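Local coordinates for unknown function protein VPA0580 (Vibrio parahaemolyticus, PDB 2QHQ) that is of unknown function but belongs to the HopJ family of type III effectors, so it may act as a secreted effector, at residues B[46-51]-B[113-118]; B[53-58]-B[101-106]. One frame throughout, in Å; residues are numbered along the deposited sequence. Where two conformers were deposited one is given.

Contact 1. Residues B[46-51]-B[113-118]; sequences AAFTNG and EGIQFE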
loop_
_atom_site.group_PDB
_atom_site.type_symbol
_atom_site.label_atom_id
_atom_site.label_comp_id
_atom_site.label_asym_id
_atom_site.label_seq_id
_atom_site.Cartn_x
_atom_site.Cartn_y
_atom_site.Cartn_z
ATOM N N ALA B 46 15.640 -4.321 1.862
ATOM C CA ALA B 46 15.094 -3.454 2.917
ATOM C C ALA B 46 14.738 -4.288 4.117
ATOM O O ALA B 46 14.127 -5.361 3.979
ATOM C CB ALA B 46 13.845 -2.728 2.412
ATOM N N ALA B 47 15.091 -3.784 5.305
ATOM C CA ALA B 47 14.634 -4.416 6.550
ATOM C C ALA B 47 13.152 -4.135 6.734
ATOM O O ALA B 47 12.672 -3.043 6.400
ATOM C CB ALA B 47 15.426 -3.875 7.752
ATOM N N PHE B 48 12.420 -5.124 7.241
ATOM C CA PHE B 48 11.008 -4.901 7.584
ATOM C C PHE B 48 10.547 -5.800 8.706
ATOM O O PHE B 48 11.007 -6.934 8.822
ATOM C CB PHE B 48 10.088 -5.035 6.353
ATOM C CG PHE B 48 9.840 -6.462 5.879
ATOM C CD1 PHE B 48 8.603 -7.085 6.104
ATOM C CD2 PHE B 48 10.816 -7.145 5.139
ATOM C CE1 PHE B 48 8.350 -8.397 5.618
ATOM C CE2 PHE B 48 10.578 -8.442 4.639
ATOM C CZ PHE B 48 9.338 -9.066 4.881
ATOM N N THR B 49 9.651 -5.261 9.532
ATOM C CA THR B 49 9.030 -6.057 10.579
ATOM C C THR B 49 7.674 -6.509 10.084
ATOM O O THR B 49 7.066 -5.869 9.226
ATOM C CB THR B 49 8.887 -5.292 11.900
ATOM O OG1 THR B 49 8.390 -3.972 11.636
ATOM C CG2 THR B 49 10.239 -5.203 12.602
ATOM N N ASN B 50 7.240 -7.646 10.603
ATOM C CA ASN B 50 6.022 -8.277 10.141
ATOM C C ASN B 50 5.413 -8.984 11.349
ATOM O O ASN B 50 5.668 -10.164 11.596
ATOM C CB ASN B 50 6.370 -9.242 9.009
ATOM C CG ASN B 50 5.158 -10.005 8.468
ATOM O OD1 ASN B 50 3.994 -9.727 8.807
ATOM N ND2 ASN B 50 5.442 -10.998 7.619
ATOM N N GLY B 51 4.656 -8.220 12.134
ATOM C CA GLY B 51 4.079 -8.706 13.390
ATOM C C GLY B 51 5.191 -9.147 14.326
ATOM O O GLY B 51 6.031 -8.338 14.716
ATOM N N GLU B 113 -1.330 -4.027 9.278
ATOM C CA GLU B 113 -1.080 -3.311 10.523
ATOM C C GLU B 113 0.280 -3.685 11.112
ATOM O O GLU B 113 0.959 -2.861 11.696
ATOM C CB GLU B 113 -2.180 -3.637 11.527
ATOM C CG GLU B 113 -3.525 -3.042 11.171
ATOM C CD GLU B 113 -4.445 -3.953 10.369
ATOM O OE1 GLU B 113 -3.981 -4.906 9.694
ATOM O OE2 GLU B 113 -5.666 -3.696 10.427
ATOM N N GLY B 114 0.656 -4.952 10.944
ATOM C CA GLY B 114 1.904 -5.471 11.505
ATOM C C GLY B 114 3.126 -5.259 10.631
ATOM O O GLY B 114 4.237 -5.600 11.029
ATOM N N ILE B 115 2.944 -4.694 9.440
ATOM C CA ILE B 115 4.076 -4.521 8.516
ATOM C C ILE B 115 4.693 -3.143 8.727
ATOM O O ILE B 115 3.968 -2.168 8.832
ATOM C CB ILE B 115 3.621 -4.653 7.035
ATOM C CG1 ILE B 115 3.292 -6.125 6.685
ATOM C CG2 ILE B 115 4.674 -4.027 6.070
ATOM C CD1 ILE B 115 4.511 -7.064 6.631
ATOM N N GLN B 116 6.022 -3.063 8.786
ATOM C CA GLN B 116 6.716 -1.774 8.817
ATOM C C GLN B 116 8.045 -1.939 8.100
ATOM O O GLN B 116 8.896 -2.711 8.551
ATOM C CB GLN B 116 6.950 -1.323 10.260
ATOM C CG GLN B 116 7.795 -0.052 10.411
ATOM C CD GLN B 116 7.011 1.150 10.894
ATOM O OE1 GLN B 116 5.782 1.116 11.022
ATOM N NE2 GLN B 116 7.729 2.221 11.201
ATOM N N PHE B 117 8.194 -1.251 6.974
ATOM C CA PHE B 117 9.474 -1.203 6.246
ATOM C C PHE B 117 10.368 -0.109 6.798
ATOM O O PHE B 117 9.893 0.988 7.144
ATOM C CB PHE B 117 9.229 -0.929 4.764
ATOM C CG PHE B 117 8.884 -2.147 3.965
ATOM C CD1 PHE B 117 9.879 -2.836 3.282
ATOM C CD2 PHE B 117 7.562 -2.584 3.857
ATOM C CE1 PHE B 117 9.587 -3.954 2.513
ATOM C CE2 PHE B 117 7.258 -3.722 3.102
ATOM C CZ PHE B 117 8.284 -4.405 2.421
ATOM N N GLU B 118 11.670 -0.394 6.861
ATOM C CA GLU B 118 12.659 0.599 7.222
ATOM C C GLU B 118 12.910 1.565 6.068
ATOM O O GLU B 118 13.135 2.759 6.277
ATOM C CB GLU B 118 13.970 -0.078 7.679
ATOM C CG GLU B 118 14.985 0.937 8.167
ATOM C CD GLU B 118 16.338 0.350 8.586
ATOM O OE1 GLU B 118 16.898 -0.505 7.863
ATOM O OE2 GLU B 118 16.870 0.806 9.628
HETATM O O HOH W 1 16.583 -1.351 5.478
#
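The rings of Phe-48 and Phe-117 lie nearly parallel, with planes 17° apart, but are slid so far that they barely overlap. What sits over a face of Phe-117 is CB of Phe-48, 3.9 Å from the ring centroid, a CH-pi contact. Ala-46 CB meets the edge of the same ring, 4.1 Å from Phe-117 CD1. At the edge of the Phe-48 ring lie Ile-115 CD1 and, in its plane, Ala-46 O. With chi1 at 75° the Phe-48 ring swings aside, so CB and not the ring lies over Phe-117. Ile-115 CD1 also reaches the amide of Asn-50, 3.5 Å from OD1.

The backbones form an antiparallel ladder. Thr-49 and Gln-116 are its hydrogen-bonded pair: Thr-49 N to Gln-116 O is 2.8 Å and Gln-116 N to Thr-49 O is 3.0 Å. Glu-118 N to Ala-47 O and Gly-51 N to Gly-114 O extend it at both ends. A water joins Ala-47 N to Glu-118 OE1.

Strand 48-50 is the middle of a three-stranded sheet, and 115-117 is an outer strand. Phe-117 packs on helix 67-72. Asn-50 and Ile-115 lie against helix 102-110, where Asn-50 ND2 bonds to Asn-103 O.

Contact 2. Residues B[53-58]-B[101-106]; sequences TQNDAN and HQNIRN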
loop_
_atom_site.group_PDB
_atom_site.type_symbol
_atom_site.label_atom_id
_atom_site.label_comp_id
_atom_site.label_asym_id
_atom_site.label_seq_id
_atom_site.Cartn_x
_atom_site.Cartn_y
_atom_site.Cartn_z
ATOM N N THR B 53 7.640 -11.222 13.659
ATOM C CA THR B 53 8.894 -11.549 12.995
ATOM C C THR B 53 9.567 -10.300 12.395
ATOM O O THR B 53 8.902 -9.325 12.038
ATOM C CB THR B 53 8.725 -12.704 11.988
ATOM O OG1 THR B 53 9.998 -13.312 11.732
ATOM C CG2 THR B 53 8.117 -12.228 10.689
ATOM N N GLN B 54 10.892 -10.319 12.332
ATOM C CA GLN B 54 11.662 -9.167 11.870
ATOM C C GLN B 54 12.636 -9.692 10.835
ATOM O O GLN B 54 13.249 -10.752 11.041
ATOM C CB GLN B 54 12.406 -8.532 13.049
ATOM C CG GLN B 54 13.261 -7.295 12.722
ATOM C CD GLN B 54 14.642 -7.642 12.150
ATOM O OE1 GLN B 54 15.199 -8.701 12.435
ATOM N NE2 GLN B 54 15.198 -6.737 11.351
ATOM N N ASN B 55 12.787 -8.955 9.737
ATOM C CA ASN B 55 13.668 -9.355 8.639
ATOM C C ASN B 55 14.702 -8.268 8.416
ATOM O O ASN B 55 14.335 -7.114 8.189
ATOM C CB ASN B 55 12.862 -9.525 7.346
ATOM C CG ASN B 55 11.702 -10.485 7.512
ATOM O OD1 ASN B 55 11.878 -11.703 7.429
ATOM N ND2 ASN B 55 10.506 -9.941 7.765
ATOM N N ASP B 56 15.981 -8.619 8.488
ATOM C CA ASP B 56 17.038 -7.684 8.110
ATOM C C ASP B 56 16.992 -7.476 6.607
ATOM O O ASP B 56 16.367 -8.271 5.894
ATOM C CB ASP B 56 18.418 -8.227 8.490
ATOM C CG ASP B 56 18.665 -8.253 9.983
ATOM O OD1 ASP B 56 17.942 -7.575 10.744
ATOM O OD2 ASP B 56 19.627 -8.945 10.381
ATOM N N ALA B 57 17.635 -6.417 6.117
ATOM C CA ALA B 57 17.861 -6.292 4.676
ATOM C C ALA B 57 18.600 -7.552 4.209
ATOM O O ALA B 57 19.522 -8.044 4.882
ATOM C CB ALA B 57 18.668 -5.047 4.335
ATOM N N ASN B 58 18.181 -8.051 3.053
ATOM C CA ASN B 58 18.722 -9.274 2.458
ATOM C C ASN B 58 18.331 -10.583 3.147
ATOM O O ASN B 58 18.830 -11.655 2.784
ATOM C CB ASN B 58 20.241 -9.155 2.207
ATOM C CG ASN B 58 20.562 -8.382 0.928
ATOM O OD1 ASN B 58 19.883 -8.526 -0.089
ATOM N ND2 ASN B 58 21.610 -7.579 0.968
ATOM N N HIS B 101 7.916 -20.524 5.965
ATOM C CA HIS B 101 7.297 -19.267 5.499
ATOM C C HIS B 101 6.759 -18.423 6.654
ATOM O O HIS B 101 5.571 -18.061 6.684
ATOM C CB HIS B 101 6.174 -19.570 4.491
ATOM C CG HIS B 101 6.551 -20.593 3.469
ATOM N ND1 HIS B 101 7.447 -20.332 2.458
ATOM C CD2 HIS B 101 6.168 -21.884 3.311
ATOM C CE1 HIS B 101 7.617 -21.423 1.730
ATOM N NE2 HIS B 101 6.848 -22.379 2.225
ATOM N N GLN B 102 7.630 -18.101 7.606
ATOM C CA GLN B 102 7.221 -17.327 8.774
ATOM C C GLN B 102 6.586 -15.993 8.406
ATOM O O GLN B 102 5.704 -15.503 9.113
ATOM C CB GLN B 102 8.400 -17.106 9.737
ATOM C CG GLN B 102 8.658 -18.284 10.697
ATOM C CD GLN B 102 7.434 -18.652 11.547
ATOM O OE1 GLN B 102 6.797 -17.791 12.165
ATOM N NE2 GLN B 102 7.110 -19.941 11.583
ATOM N N ASN B 103 7.033 -15.383 7.312
ATOM C CA ASN B 103 6.391 -14.134 6.904
ATOM C C ASN B 103 4.933 -14.302 6.488
ATOM O O ASN B 103 4.108 -13.478 6.820
ATOM C CB ASN B 103 7.205 -13.413 5.845
ATOM C CG ASN B 103 8.396 -12.705 6.441
ATOM O OD1 ASN B 103 8.240 -11.698 7.112
ATOM N ND2 ASN B 103 9.599 -13.233 6.194
ATOM N N ILE B 104 4.625 -15.367 5.755
ATOM C CA ILE B 104 3.222 -15.651 5.420
ATOM C C ILE B 104 2.413 -15.905 6.688
ATOM O O ILE B 104 1.338 -15.330 6.869
ATOM C CB ILE B 104 3.079 -16.881 4.471
ATOM C CG1 ILE B 104 3.811 -16.622 3.152
ATOM C CG2 ILE B 104 1.609 -17.189 4.204
ATOM C CD1 ILE B 104 3.798 -17.864 2.176
ATOM N N ARG B 105 2.946 -16.747 7.579
ATOM C CA ARG B 105 2.217 -17.130 8.788
ATOM C C ARG B 105 1.976 -15.935 9.710
ATOM O O ARG B 105 0.912 -15.822 10.267
ATOM C CB ARG B 105 2.922 -18.269 9.519
ATOM C CG ARG B 105 2.975 -19.558 8.701
ATOM C CD ARG B 105 3.772 -20.657 9.408
ATOM N NE ARG B 105 3.840 -21.838 8.537
ATOM C CZ ARG B 105 2.891 -22.769 8.435
ATOM N NH1 ARG B 105 1.757 -22.704 9.153
ATOM N NH2 ARG B 105 3.074 -23.777 7.597
ATOM N N ASN B 106 2.944 -15.030 9.801
ATOM C CA ASN B 106 2.786 -13.824 10.602
ATOM C C ASN B 106 1.805 -12.852 9.993
ATOM O O ASN B 106 0.992 -12.269 10.691
ATOM C CB ASN B 106 4.126 -13.137 10.880
ATOM C CG ASN B 106 4.798 -13.673 12.139
ATOM O OD1 ASN B 106 4.478 -13.255 13.266
ATOM N ND2 ASN B 106 5.698 -14.618 11.963
#
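Asn-55 and Asn-103 join their side-chain amides by a pair of hydrogen bonds. Asn-103 ND2 gives to Asn-55 OD1 at 3.0 Å, and Asn-55 ND2 gives to Asn-103 OD1 at 2.9 Å. The first bond is nearly straight, 171° at the hydrogen, but meets Asn-55 OD1 tilted from the carbonyl plane. The second lies in the carbonyl plane of Asn-103, on a lone pair, but is bent, 150° at the hydrogen. The two side chains come from opposite directions, and their amide planes are 35° apart. Both residues are buried. Asn-55 OD1 also accepts from Asn-60 ND2, and Asn-55 ND2 also gives to Phe-48 O, so further bonds limit rotation of this amide.

A second amide is held within the helix. Asn-106 ND2 bonds to Gln-102 O at 3.0 Å. The same oxygen takes the helical bond from Asn-106 N, on the opposite face of its plane. Asn-106 OD1 accepts from Asn-52 N.

Van der Waals packing comes from Thr-53. Its methyl CG2 reaches toward both Asn-103 OD1 and Asn-106 ND2, 3.6 Å from each. Its CB lies 3.6 Å from Asn-106 ND2.

Strand 53-55 is an outer strand, beside 48-50. The first turn of helix 102-110 faces it; the axes of 53-55 and 102-106 come within 9.4 Å. On another side of the helix, Ile-104 packs against helix 86-92.

Contacts 1 and 2 share one three-stranded sheet. Contact 1 pairs its middle strand with one outer strand, while contact 2 sets the other outer strand against helix 102-110. Both are partly buried. Contact 1 combines a backbone ladder with a mainly apolar face, the amide of Asn-50 on it, turned to helices 67-72 and 102-110. Its Phe-48, Asn-50 and Ile-115 are buried, while Gln-116 is exposed and packs on Ala-124 of the second subunit. Contact 2 has no backbone pairing across its segments, buries the amides of Asn-55 and Asn-103 and touches no other chain. Phe-48 O lies 2.8 Å from Asn-55 N, a probable hydrogen bond. Contact 2 is nested inside the loop contact 1 closes.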